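Local coordinates for 2'-deoxycytidine 5'-triphosphate deaminase (Agrobacterium tumefaciens, PDB 2R9Q), which probably catalyses the hydrolytic deamination of dCTP to dUTP, a step that supplies precursor for thymidine nucleotide synthesis, at residues R8-L13 with G171-N176; S57-P62 with Q131-I136; G218-H223 with E243-R248. All blocks are in the same frame, centred on the assembly; numbering follows the deposited sequence.

Contact 1. Residues R8-L13 with G171-N176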
ATOM      1  N   ARG B   8     -52.584  -3.211  -2.762  1.00 80.69           N
ATOM      2  CA  ARG B   8     -51.559  -2.628  -1.840  1.00 80.66           C
ATOM      3  C   ARG B   8     -51.634  -1.115  -1.903  1.00 80.27           C
ATOM      4  O   ARG B   8     -51.754  -0.558  -2.999  1.00 79.90           O
ATOM      5  CB  ARG B   8     -50.135  -2.993  -2.291  1.00 81.00           C
ATOM      6  CG  ARG B   8     -49.785  -4.462  -2.458  1.00 79.93           C
ATOM      7  CD  ARG B   8     -49.422  -5.138  -1.153  1.00 78.19           C
ATOM      8  NE  ARG B   8     -48.677  -4.274  -0.238  1.00 74.55           N
ATOM      9  CZ  ARG B   8     -48.404  -4.599   1.019  1.00 72.14           C
ATOM     10  NH1 ARG B   8     -48.764  -5.772   1.515  1.00 72.07           N
ATOM     11  NH2 ARG B   8     -47.746  -3.764   1.785  1.00 72.24           N
ATOM     12  N   THR B   9     -51.497  -0.443  -0.766  1.00 79.55           N
ATOM     13  CA  THR B   9     -51.227   0.995  -0.782  1.00 79.43           C
ATOM     14  C   THR B   9     -49.845   1.393  -0.248  1.00 78.11           C
ATOM     15  O   THR B   9     -49.535   2.582  -0.198  1.00 76.90           O
ATOM     16  CB  THR B   9     -52.313   1.817  -0.031  1.00 80.49           C
ATOM     17  OG1 THR B   9     -52.390   1.386   1.347  1.00 80.31           O
ATOM     18  CG2 THR B   9     -53.694   1.718  -0.764  1.00 79.69           C
ATOM     19  N   THR B  10     -49.047   0.409   0.171  1.00 76.73           N
ATOM     20  CA  THR B  10     -47.627   0.610   0.477  1.00 75.96           C
ATOM     21  C   THR B  10     -46.754  -0.427  -0.240  1.00 75.26           C
ATOM     22  O   THR B  10     -47.112  -1.595  -0.319  1.00 74.98           O
ATOM     23  CB  THR B  10     -47.308   0.543   1.981  1.00 75.72           C
ATOM     24  OG1 THR B  10     -47.636  -0.757   2.477  1.00 75.99           O
ATOM     25  CG2 THR B  10     -48.028   1.639   2.777  1.00 73.27           C
ATOM     26  N   GLY B  11     -45.617   0.017  -0.770  1.00 73.96           N
ATOM     27  CA  GLY B  11     -44.614  -0.888  -1.356  1.00 72.65           C
ATOM     28  C   GLY B  11     -43.696  -0.209  -2.355  1.00 70.77           C
ATOM     29  O   GLY B  11     -43.630   1.004  -2.411  1.00 69.34           O
ATOM     30  N   ILE B  12     -43.012  -1.013  -3.158  1.00 69.25           N
ATOM     31  CA  ILE B  12     -42.087  -0.524  -4.170  1.00 68.30           C
ATOM     32  C   ILE B  12     -42.833  -0.271  -5.486  1.00 67.77           C
ATOM     33  O   ILE B  12     -43.663  -1.066  -5.890  1.00 66.79           O
ATOM     34  CB  ILE B  12     -40.872  -1.506  -4.371  1.00 67.65           C
ATOM     35  CG1 ILE B  12     -40.057  -1.579  -3.078  1.00 67.69           C
ATOM     36  CG2 ILE B  12     -39.963  -1.048  -5.489  1.00 65.19           C
ATOM     37  CD1 ILE B  12     -39.318  -2.872  -2.870  1.00 66.15           C
ATOM     38  N   LEU B  13     -42.530   0.853  -6.125  1.00 67.42           N
ATOM     39  CA  LEU B  13     -43.031   1.149  -7.461  1.00 67.69           C
ATOM     40  C   LEU B  13     -42.397   0.236  -8.520  1.00 67.78           C
ATOM     41  O   LEU B  13     -41.168   0.143  -8.648  1.00 66.90           O
ATOM     42  CB  LEU B  13     -42.821   2.639  -7.834  1.00 67.72           C
ATOM     43  CG  LEU B  13     -43.684   3.716  -7.133  1.00 66.57           C
ATOM     44  CD1 LEU B  13     -43.362   3.881  -5.642  1.00 62.12           C
ATOM     45  CD2 LEU B  13     -43.510   5.046  -7.863  1.00 67.23           C
ATOM     46  N   GLY B 171     -44.154   4.091   1.886  1.00 74.37           N
ATOM     47  CA  GLY B 171     -43.906   3.371   3.133  1.00 75.31           C
ATOM     48  C   GLY B 171     -42.722   2.418   3.051  1.00 76.17           C
ATOM     49  O   GLY B 171     -41.835   2.556   2.214  1.00 75.21           O
ATOM     50  N   HIS B 172     -42.728   1.436   3.940  1.00 77.68           N
ATOM     51  CA  HIS B 172     -41.666   0.463   4.023  1.00 79.02           C
ATOM     52  C   HIS B 172     -42.280  -0.900   4.284  1.00 78.77           C
ATOM     53  O   HIS B 172     -42.286  -1.364   5.407  1.00 78.23           O
ATOM     54  CB  HIS B 172     -40.687   0.880   5.123  1.00 79.75           C
ATOM     55  CG  HIS B 172     -39.278   0.440   4.888  1.00 81.41           C
ATOM     56  ND1 HIS B 172     -38.364   0.307   5.914  1.00 82.37           N
ATOM     57  CD2 HIS B 172     -38.627   0.088   3.752  1.00 82.97           C
ATOM     58  CE1 HIS B 172     -37.207  -0.090   5.416  1.00 83.46           C
ATOM     59  NE2 HIS B 172     -37.339  -0.230   4.107  1.00 83.41           N
ATOM     60  N   ALA B 173     -42.744  -1.539   3.212  1.00 79.37           N
ATOM     61  CA  ALA B 173     -43.509  -2.786   3.268  1.00 79.88           C
ATOM     62  C   ALA B 173     -42.624  -4.025   3.289  1.00 80.19           C
ATOM     63  O   ALA B 173     -42.777  -4.924   2.452  1.00 79.07           O
ATOM     64  CB  ALA B 173     -44.483  -2.857   2.104  1.00 79.75           C
ATOM     65  N   LEU B 174     -41.709  -4.053   4.259  1.00 80.99           N
ATOM     66  CA  LEU B 174     -40.859  -5.202   4.514  1.00 81.87           C
ATOM     67  C   LEU B 174     -41.662  -6.357   5.082  1.00 82.53           C
ATOM     68  O   LEU B 174     -42.647  -6.170   5.793  1.00 81.74           O
ATOM     69  CB  LEU B 174     -39.759  -4.877   5.525  1.00 81.96           C
ATOM     70  CG  LEU B 174     -38.511  -4.053   5.181  1.00 81.81           C
ATOM     71  CD1 LEU B 174     -38.328  -3.867   3.670  1.00 80.22           C
ATOM     72  CD2 LEU B 174     -38.511  -2.729   5.951  1.00 79.69           C
ATOM     73  N   LEU B 175     -41.196  -7.558   4.786  1.00 83.63           N
ATOM     74  CA  LEU B 175     -41.751  -8.768   5.363  1.00 84.16           C
ATOM     75  C   LEU B 175     -41.043  -9.090   6.671  1.00 85.46           C
ATOM     76  O   LEU B 175     -39.831  -8.925   6.776  1.00 85.41           O
ATOM     77  CB  LEU B 175     -41.605  -9.927   4.380  1.00 83.70           C
ATOM     78  CG  LEU B 175     -42.595  -9.922   3.215  1.00 81.11           C
ATOM     79  CD1 LEU B 175     -42.487  -8.645   2.403  1.00 75.78           C
ATOM     80  CD2 LEU B 175     -42.357 -11.170   2.369  1.00 78.46           C
ATOM     81  N   ASN B 176     -41.809  -9.534   7.670  1.00 87.02           N
ATOM     82  CA  ASN B 176     -41.244 -10.078   8.914  1.00 88.11           C
ATOM     83  C   ASN B 176     -41.003 -11.603   8.777  1.00 89.12           C
ATOM     84  O   ASN B 176     -41.244 -12.175   7.702  1.00 88.90           O
ATOM     85  CB  ASN B 176     -42.109  -9.709  10.143  1.00 87.87           C
ATOM     86  CG  ASN B 176     -43.532 -10.330  10.119  1.00 87.32           C
ATOM     87  OD1 ASN B 176     -44.061 -10.745   9.080  1.00 84.50           O
ATOM     88  ND2 ASN B 176     -44.154 -10.364  11.291  1.00 87.38           N
TER

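Contact 2. Residues S57-P62 with Q131-I136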
ATOM      1  N   SER B  57     -14.659  13.172  -0.358  1.00 60.07           N
ATOM      2  CA  SER B  57     -16.087  13.037  -0.096  1.00 60.14           C
ATOM      3  C   SER B  57     -16.579  13.881   1.108  1.00 60.09           C
ATOM      4  O   SER B  57     -15.857  14.135   2.056  1.00 58.88           O
ATOM      5  CB  SER B  57     -16.402  11.555   0.162  1.00 59.85           C
ATOM      6  OG  SER B  57     -17.744  11.352   0.553  1.00 58.55           O
ATOM      7  N   PHE B  58     -17.832  14.285   1.045  1.00 60.76           N
ATOM      8  CA  PHE B  58     -18.429  15.189   2.009  1.00 61.56           C
ATOM      9  C   PHE B  58     -19.913  14.919   2.148  1.00 61.89           C
ATOM     10  O   PHE B  58     -20.535  14.350   1.268  1.00 60.08           O
ATOM     11  CB  PHE B  58     -18.191  16.639   1.582  1.00 62.04           C
ATOM     12  CG  PHE B  58     -18.770  16.998   0.244  1.00 61.52           C
ATOM     13  CD1 PHE B  58     -19.971  17.665   0.158  1.00 60.98           C
ATOM     14  CD2 PHE B  58     -18.083  16.706  -0.933  1.00 63.47           C
ATOM     15  CE1 PHE B  58     -20.491  18.027  -1.056  1.00 63.16           C
ATOM     16  CE2 PHE B  58     -18.595  17.046  -2.155  1.00 63.25           C
ATOM     17  CZ  PHE B  58     -19.819  17.704  -2.225  1.00 63.01           C
ATOM     18  N   MET B  59     -20.471  15.321   3.272  1.00 63.38           N
ATOM     19  CA  MET B  59     -21.909  15.271   3.474  1.00 65.16           C
ATOM     20  C   MET B  59     -22.442  16.703   3.313  1.00 66.17           C
ATOM     21  O   MET B  59     -21.969  17.610   3.968  1.00 66.58           O
ATOM     22  CB  MET B  59     -22.250  14.660   4.845  1.00 65.24           C
ATOM     23  CG  MET B  59     -23.722  14.213   5.018  1.00 65.31           C
ATOM     24  SD  MET B  59     -24.403  13.063   3.785  1.00 61.66           S
ATOM     25  CE  MET B  59     -23.499  11.571   4.212  1.00 63.42           C
ATOM     26  N   PRO B  60     -23.395  16.917   2.394  1.00 67.71           N
ATOM     27  CA  PRO B  60     -23.851  18.281   2.159  1.00 69.05           C
ATOM     28  C   PRO B  60     -24.299  18.961   3.450  1.00 69.60           C
ATOM     29  O   PRO B  60     -23.851  20.051   3.764  1.00 69.09           O
ATOM     30  CB  PRO B  60     -25.038  18.094   1.210  1.00 68.74           C
ATOM     31  CG  PRO B  60     -24.751  16.844   0.550  1.00 68.46           C
ATOM     32  CD  PRO B  60     -24.086  15.963   1.522  1.00 67.42           C
ATOM     33  N   GLY B  61     -25.162  18.271   4.181  1.00 70.60           N
ATOM     34  CA  GLY B  61     -25.743  18.768   5.413  1.00 71.44           C
ATOM     35  C   GLY B  61     -27.034  19.535   5.173  1.00 71.79           C
ATOM     36  O   GLY B  61     -27.361  19.863   4.005  1.00 69.08           O
ATOM     37  N   PRO B  62     -27.776  19.809   6.275  1.00 72.82           N
ATOM     38  CA  PRO B  62     -29.059  20.519   6.316  1.00 73.61           C
ATOM     39  C   PRO B  62     -29.030  21.919   5.707  1.00 73.62           C
ATOM     40  O   PRO B  62     -28.110  22.691   5.973  1.00 73.02           O
ATOM     41  CB  PRO B  62     -29.366  20.594   7.815  1.00 73.81           C
ATOM     42  CG  PRO B  62     -28.612  19.488   8.424  1.00 73.69           C
ATOM     43  CD  PRO B  62     -27.365  19.385   7.626  1.00 73.61           C
ATOM     44  N   GLN B 131     -28.053  14.194   4.762  1.00 70.54           N
ATOM     45  CA  GLN B 131     -27.472  13.788   6.041  1.00 71.30           C
ATOM     46  C   GLN B 131     -27.033  12.337   5.996  1.00 70.72           C
ATOM     47  O   GLN B 131     -26.232  11.893   6.799  1.00 69.48           O
ATOM     48  CB  GLN B 131     -28.491  13.998   7.158  1.00 71.70           C
ATOM     49  CG  GLN B 131     -28.644  15.451   7.531  1.00 72.95           C
ATOM     50  CD  GLN B 131     -29.854  15.698   8.402  1.00 75.45           C
ATOM     51  OE1 GLN B 131     -30.096  14.955   9.360  1.00 79.29           O
ATOM     52  NE2 GLN B 131     -30.614  16.745   8.091  1.00 72.49           N
ATOM     53  N   GLU B 132     -27.577  11.617   5.029  1.00 70.94           N
ATOM     54  CA  GLU B 132     -27.196  10.268   4.718  1.00 71.19           C
ATOM     55  C   GLU B 132     -27.093  10.156   3.202  1.00 69.50           C
ATOM     56  O   GLU B 132     -27.812  10.843   2.485  1.00 68.22           O
ATOM     57  CB  GLU B 132     -28.264   9.321   5.266  1.00 72.08           C
ATOM     58  CG  GLU B 132     -27.860   7.857   5.324  1.00 74.75           C
ATOM     59  CD  GLU B 132     -28.771   7.054   6.241  1.00 78.12           C
ATOM     60  OE1 GLU B 132     -29.722   7.667   6.771  1.00 77.79           O
ATOM     61  OE2 GLU B 132     -28.525   5.833   6.439  1.00 78.77           O
ATOM     62  N   PHE B 133     -26.182   9.310   2.733  1.00 67.83           N
ATOM     63  CA  PHE B 133     -26.095   8.955   1.305  1.00 67.15           C
ATOM     64  C   PHE B 133     -27.142   7.924   0.917  1.00 66.07           C
ATOM     65  O   PHE B 133     -27.708   7.236   1.774  1.00 64.65           O
ATOM     66  CB  PHE B 133     -24.717   8.383   0.944  1.00 66.86           C
ATOM     67  CG  PHE B 133     -23.614   9.380   0.988  1.00 66.15           C
ATOM     68  CD1 PHE B 133     -23.709  10.589   0.294  1.00 67.85           C
ATOM     69  CD2 PHE B 133     -22.466   9.116   1.689  1.00 66.27           C
ATOM     70  CE1 PHE B 133     -22.670  11.509   0.312  1.00 67.24           C
ATOM     71  CE2 PHE B 133     -21.427  10.023   1.708  1.00 66.53           C
ATOM     72  CZ  PHE B 133     -21.524  11.218   1.035  1.00 66.90           C
ATOM     73  N   ASP B 134     -27.412   7.858  -0.384  1.00 65.24           N
ATOM     74  CA  ASP B 134     -28.229   6.805  -0.981  1.00 65.09           C
ATOM     75  C   ASP B 134     -29.692   6.746  -0.485  1.00 65.37           C
ATOM     76  O   ASP B 134     -30.406   5.788  -0.760  1.00 63.47           O
ATOM     77  CB  ASP B 134     -27.563   5.439  -0.799  1.00 64.94           C
ATOM     78  CG  ASP B 134     -26.186   5.330  -1.470  1.00 63.26           C
ATOM     79  OD1 ASP B 134     -25.886   6.060  -2.423  1.00 61.88           O
ATOM     80  OD2 ASP B 134     -25.402   4.466  -1.048  1.00 62.02           O
ATOM     81  N   LYS B 135     -30.115   7.792   0.223  1.00 66.16           N
ATOM     82  CA  LYS B 135     -31.476   7.946   0.696  1.00 67.16           C
ATOM     83  C   LYS B 135     -32.033   9.279   0.185  1.00 66.93           C
ATOM     84  O   LYS B 135     -31.438  10.343   0.373  1.00 66.56           O
ATOM     85  CB  LYS B 135     -31.558   7.862   2.233  1.00 67.73           C
ATOM     86  CG  LYS B 135     -31.090   6.532   2.820  1.00 70.23           C
ATOM     87  CD  LYS B 135     -32.017   5.388   2.444  1.00 74.20           C
ATOM     88  CE  LYS B 135     -31.270   4.021   2.358  1.00 76.83           C
ATOM     89  NZ  LYS B 135     -30.383   3.863   1.136  1.00 75.66           N
ATOM     90  N   ILE B 136     -33.162   9.176  -0.506  1.00 66.76           N
ATOM     91  CA  ILE B 136     -33.911  10.299  -0.993  1.00 66.61           C
ATOM     92  C   ILE B 136     -35.141  10.434  -0.055  1.00 66.97           C
ATOM     93  O   ILE B 136     -35.940   9.493   0.088  1.00 65.16           O
ATOM     94  CB  ILE B 136     -34.317  10.096  -2.460  1.00 66.22           C
ATOM     95  CG1 ILE B 136     -33.081   9.871  -3.338  1.00 66.57           C
ATOM     96  CG2 ILE B 136     -35.075  11.312  -2.996  1.00 63.31           C
ATOM     97  CD1 ILE B 136     -32.459   8.516  -3.276  1.00 67.61           C
TER

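Contact 3. Residues G218-H223 with E243-R248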
ATOM      1  N   GLY B 218     -14.241 -18.528  -7.536  1.00 61.15           N
ATOM      2  CA  GLY B 218     -14.442 -17.130  -7.781  1.00 60.38           C
ATOM      3  C   GLY B 218     -13.215 -16.416  -8.302  1.00 59.35           C
ATOM      4  O   GLY B 218     -12.308 -17.006  -8.866  1.00 59.39           O
ATOM      5  N   TYR B 219     -13.212 -15.113  -8.145  1.00 58.38           N
ATOM      6  CA  TYR B 219     -12.211 -14.271  -8.772  1.00 57.95           C
ATOM      7  C   TYR B 219     -11.652 -13.278  -7.753  1.00 58.29           C
ATOM      8  O   TYR B 219     -12.347 -12.858  -6.861  1.00 56.20           O
ATOM      9  CB  TYR B 219     -12.802 -13.551  -9.993  1.00 57.29           C
ATOM     10  CG  TYR B 219     -13.210 -14.504 -11.110  1.00 56.02           C
ATOM     11  CD1 TYR B 219     -12.291 -14.929 -12.057  1.00 55.54           C
ATOM     12  CD2 TYR B 219     -14.501 -15.000 -11.181  1.00 57.04           C
ATOM     13  CE1 TYR B 219     -12.655 -15.796 -13.060  1.00 57.71           C
ATOM     14  CE2 TYR B 219     -14.894 -15.885 -12.181  1.00 57.25           C
ATOM     15  CZ  TYR B 219     -13.967 -16.276 -13.117  1.00 57.03           C
ATOM     16  OH  TYR B 219     -14.335 -17.138 -14.097  1.00 56.35           O
ATOM     17  N   ARG B 220     -10.375 -12.954  -7.929  1.00 59.42           N
ATOM     18  CA  ARG B 220      -9.714 -11.829  -7.318  1.00 60.80           C
ATOM     19  C   ARG B 220      -9.337 -10.788  -8.404  1.00 60.91           C
ATOM     20  O   ARG B 220      -8.880 -11.128  -9.495  1.00 60.26           O
ATOM     21  CB  ARG B 220      -8.507 -12.359  -6.574  1.00 61.30           C
ATOM     22  CG  ARG B 220      -7.703 -11.358  -5.851  1.00 64.85           C
ATOM     23  CD  ARG B 220      -6.768 -12.040  -4.900  1.00 70.88           C
ATOM     24  NE  ARG B 220      -5.881 -12.942  -5.620  1.00 74.52           N
ATOM     25  CZ  ARG B 220      -5.332 -14.059  -5.111  1.00 77.80           C
ATOM     26  NH1 ARG B 220      -5.560 -14.448  -3.853  1.00 77.35           N
ATOM     27  NH2 ARG B 220      -4.540 -14.807  -5.879  1.00 79.93           N
ATOM     28  N   GLY B 221      -9.583  -9.516  -8.122  1.00 61.24           N
ATOM     29  CA  GLY B 221      -9.159  -8.426  -9.010  1.00 62.11           C
ATOM     30  C   GLY B 221      -7.648  -8.279  -9.163  1.00 62.72           C
ATOM     31  O   GLY B 221      -6.898  -8.489  -8.221  1.00 62.24           O
ATOM     32  N   LYS B 222      -7.219  -7.948 -10.374  1.00 64.69           N
ATOM     33  CA  LYS B 222      -5.808  -7.717 -10.686  1.00 66.43           C
ATOM     34  C   LYS B 222      -5.427  -6.219 -10.576  1.00 67.37           C
ATOM     35  O   LYS B 222      -6.291  -5.352 -10.487  1.00 66.61           O
ATOM     36  CB  LYS B 222      -5.479  -8.239 -12.077  1.00 66.16           C
ATOM     37  CG  LYS B 222      -5.507  -9.741 -12.240  1.00 67.30           C
ATOM     38  CD  LYS B 222      -5.068 -10.138 -13.662  1.00 67.55           C
ATOM     39  CE  LYS B 222      -4.710 -11.634 -13.760  1.00 69.19           C
ATOM     40  NZ  LYS B 222      -4.136 -12.034 -15.101  1.00 68.44           N
ATOM     41  N   HIS B 223      -4.123  -5.927 -10.575  1.00 69.18           N
ATOM     42  CA  HIS B 223      -3.636  -4.550 -10.419  1.00 70.46           C
ATOM     43  C   HIS B 223      -2.898  -4.057 -11.664  1.00 70.64           C
ATOM     44  O   HIS B 223      -2.486  -4.809 -12.504  1.00 72.11           O
ATOM     45  CB  HIS B 223      -2.792  -4.443  -9.172  1.00 70.86           C
ATOM     46  CG  HIS B 223      -3.507  -4.880  -7.932  1.00 71.87           C
ATOM     47  ND1 HIS B 223      -3.175  -6.026  -7.242  1.00 73.34           N
ATOM     48  CD2 HIS B 223      -4.563  -4.339  -7.278  1.00 72.72           C
ATOM     49  CE1 HIS B 223      -3.985  -6.164  -6.208  1.00 73.66           C
ATOM     50  NE2 HIS B 223      -4.838  -5.153  -6.206  1.00 73.85           N
ATOM     51  N   GLU B 243      -8.290 -12.804 -11.585  1.00 65.48           N
ATOM     52  CA  GLU B 243      -7.544 -14.038 -11.428  1.00 66.80           C
ATOM     53  C   GLU B 243      -8.505 -15.069 -10.884  1.00 65.85           C
ATOM     54  O   GLU B 243      -9.046 -14.861  -9.799  1.00 64.71           O
ATOM     55  CB  GLU B 243      -6.416 -13.942 -10.402  1.00 66.83           C
ATOM     56  CG  GLU B 243      -5.392 -12.886 -10.656  1.00 69.74           C
ATOM     57  CD  GLU B 243      -4.431 -12.702  -9.490  1.00 69.68           C
ATOM     58  OE1 GLU B 243      -4.684 -13.287  -8.396  1.00 73.33           O
ATOM     59  OE2 GLU B 243      -3.426 -11.967  -9.673  1.00 72.82           O
ATOM     60  N   PRO B 244      -8.683 -16.198 -11.606  1.00 66.05           N
ATOM     61  CA  PRO B 244      -9.535 -17.300 -11.115  1.00 66.05           C
ATOM     62  C   PRO B 244      -8.928 -17.953  -9.890  1.00 64.94           C
ATOM     63  O   PRO B 244      -7.717 -17.994  -9.768  1.00 64.63           O
ATOM     64  CB  PRO B 244      -9.582 -18.287 -12.279  1.00 66.49           C
ATOM     65  CG  PRO B 244      -8.728 -17.742 -13.342  1.00 65.73           C
ATOM     66  CD  PRO B 244      -8.089 -16.488 -12.921  1.00 65.90           C
ATOM     67  N   LEU B 245      -9.779 -18.384  -8.975  1.00 64.50           N
ATOM     68  CA  LEU B 245      -9.351 -18.986  -7.718  1.00 64.79           C
ATOM     69  C   LEU B 245     -10.016 -20.355  -7.619  1.00 65.66           C
ATOM     70  O   LEU B 245     -11.215 -20.518  -7.911  1.00 63.27           O
ATOM     71  CB  LEU B 245      -9.739 -18.139  -6.498  1.00 64.55           C
ATOM     72  CG  LEU B 245      -9.286 -16.683  -6.337  1.00 64.99           C
ATOM     73  CD1 LEU B 245      -9.950 -16.065  -5.078  1.00 63.15           C
ATOM     74  CD2 LEU B 245      -7.738 -16.542  -6.310  1.00 63.30           C
ATOM     75  N   PHE B 246      -9.218 -21.327  -7.198  1.00 67.41           N
ATOM     76  CA  PHE B 246      -9.603 -22.723  -7.281  1.00 69.23           C
ATOM     77  C   PHE B 246      -9.458 -23.322  -5.901  1.00 70.14           C
ATOM     78  O   PHE B 246      -8.446 -23.096  -5.276  1.00 69.33           O
ATOM     79  CB  PHE B 246      -8.737 -23.490  -8.301  1.00 68.73           C
ATOM     80  CG  PHE B 246      -8.753 -22.914  -9.674  1.00 67.88           C
ATOM     81  CD1 PHE B 246      -7.712 -22.115 -10.121  1.00 67.68           C
ATOM     82  CD2 PHE B 246      -9.797 -23.188 -10.535  1.00 67.88           C
ATOM     83  CE1 PHE B 246      -7.714 -21.583 -11.400  1.00 67.78           C
ATOM     84  CE2 PHE B 246      -9.811 -22.665 -11.826  1.00 68.31           C
ATOM     85  CZ  PHE B 246      -8.763 -21.858 -12.261  1.00 68.25           C
ATOM     86  N   ALA B 247     -10.493 -24.035  -5.444  1.00 72.15           N
ATOM     87  CA  ALA B 247     -10.437 -24.878  -4.250  1.00 74.50           C
ATOM     88  C   ALA B 247      -9.297 -25.876  -4.423  1.00 76.24           C
ATOM     89  O   ALA B 247      -9.287 -26.612  -5.385  1.00 76.15           O
ATOM     90  CB  ALA B 247     -11.772 -25.624  -4.048  1.00 73.65           C
ATOM     91  N   ARG B 248      -8.320 -25.869  -3.525  1.00 78.63           N
ATOM     92  CA  ARG B 248      -7.203 -26.824  -3.608  1.00 80.04           C
ATOM     93  C   ARG B 248      -7.200 -27.722  -2.386  1.00 81.18           C
ATOM     94  O   ARG B 248      -7.130 -28.930  -2.528  1.00 81.93           O
ATOM     95  CB  ARG B 248      -5.845 -26.105  -3.755  1.00 80.30           C
TER

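Contact 1. Residues R8-L13 with G171-N176
Gly171 opens the second segment with its CA 4.5 Å from Thr10 CG2. The link after strand 162-170 packs here on the N-terminal tail, just before and at strand 11-12. Residues 8-13 belong to the N-terminal dUTPase-like domain, and 171-176 lead from its strand 162-170 to helix 177-186. Positive phi at Gly171 (67°) suits a residue without a side chain, and the methyl of Thr10 lies close to where one would begin.

The chain then turns. Ala173 is the centre of an inverse gamma turn, in which Leu174 N makes a weak bond back to His172 O. The turn brings the methyl of Ala173 toward residues 8-11, and this methyl carries most of the contact. Ala173 CB is 3.8 Å from Thr10 O and, on the neighbouring residue, 4.0 Å from Gly11 CA. Arg8 NH2 also comes near, 3.4 Å from Ala173 CB, with the guanidinium set obliquely to the methyl. What presents Arg8 to this methyl is a fold of its own chain. The side chain bends at chi2 (-82°) and again at chi3, curling back over Thr10. There it grips one carbonyl oxygen side-on: NE and NH2 of Arg8 each lie 3.1 Å from Thr10 O, which is in the guanidinium plane. No hydrogen bond crosses between the segments, so they meet by van der Waals packing.

Leu174 and Leu175 turn to other partners, with side chains against Glu338 and His339 of strand 331-339. Asn176 ends the segment as the N-cap residue of helix 177-186. A strand of the C-terminal half thus joins the N-terminal residues and the link: the backbone of His339 is hydrogen-bonded to those of both Ala173 and Ile12.

Contact 2. Residues S57-P62 with Q131-I136
Met59 starts with CG anti to its backbone N (chi1 -165°), then bends at chi2 and chi3, which turns its methyl onto the Phe133 ring. Phe133 has CG beside its own backbone N (chi1 -69°), which carries the ring toward the loop 57-62. The result is a Met-aromatic contact between two loops of the N-terminal dUTPase-like domain.

Met59 CE sits over the centre of one ring face, 3.6 Å from the Phe133 centroid, as a CH-pi contact. Met59 SD lies over the same ring, 4.3 Å from the Phe133 centroid. The sulfur also packs on the backbone before the ring, with Met59 SD 3.5 Å from Gln131 C. The ring edge is met by a carbonyl: Phe58 O approaches close to the ring plane, 3.3 Å from Phe133 CZ. Ser57 OG is a more oblique neighbour of the ring, and its hydrogen bond goes to Glu147.

Phe133 also touches Arg124 and Met126 of strand 121-127. Phe324 of the second subunit packs on Met59, so the contact lies beside a subunit interface.

At the exposed end of the contact, Gln131 extends beyond CG and crosses the Pro62 ring at about a right angle, with Gln131 NE2 3.4 Å from Pro62 CG.

Contact 3. Residues G218-H223 with E243-R248
Arg220 and Glu243 pair through both backbone and side chain at an antiparallel beta ladder in the C-terminal dUTPase-like domain. Strand 242-246 is the outermost strand of its sheet within this chain. Arg220 N donates a hydrogen bond to Glu243 O at 3.0 Å, nearly straight (170°). Glu243 N returns the bond to Arg220 O at 2.7 Å. Gly218 O is satisfied by Leu245 N. Tyr219 and Pro244 form the non-hydrogen-bonded pair between them, where Tyr219 CA lies 3.4 Å from Glu243 O and Pro244 CA 3.6 Å from Gly218 O as CA-H...O contacts.

The Arg220 and Glu243 side chains share the Leu245 face of the sheet and form a salt bridge. Glu243 OE1 lies in the guanidinium plane and receives both NE and NH2 of Arg220. The carboxylate is turned 84° from that plane. Glu243 OE2 of the third subunit is a long, weak second partner for Arg220 NH2.

Two polar tips are satisfied elsewhere. Tyr219 OH bonds to the backbone of a bound peptide, and Lys222 NZ to Leu239 O. Lys222 CE meets Glu243 CG at 3.4 Å. Leu245 CD2 covers one guanidinium face, 3.7 Å from Arg220 CZ.

All three contacts are partly buried and lie 18 to 22 Å from the chain's centre, so none is deep core. Contact 2 lies in the N-terminal domain. Contact 1 joins that domain's first residues to the link that follows strand 162-170, and both reach one common beta-sheet. Their centres are about 24 Å apart, and neither has a hydrogen bond across its segments. Contact 1 turns on a single methyl, contact 2 on a methionine and a ring. Contact 3 is in the C-terminal domain, across the chain's centre from contact 1, and is held by backbone bonds and a salt bridge. Contacts 2 and 3 adjoin other subunits, whereas no other chain touches contact 1.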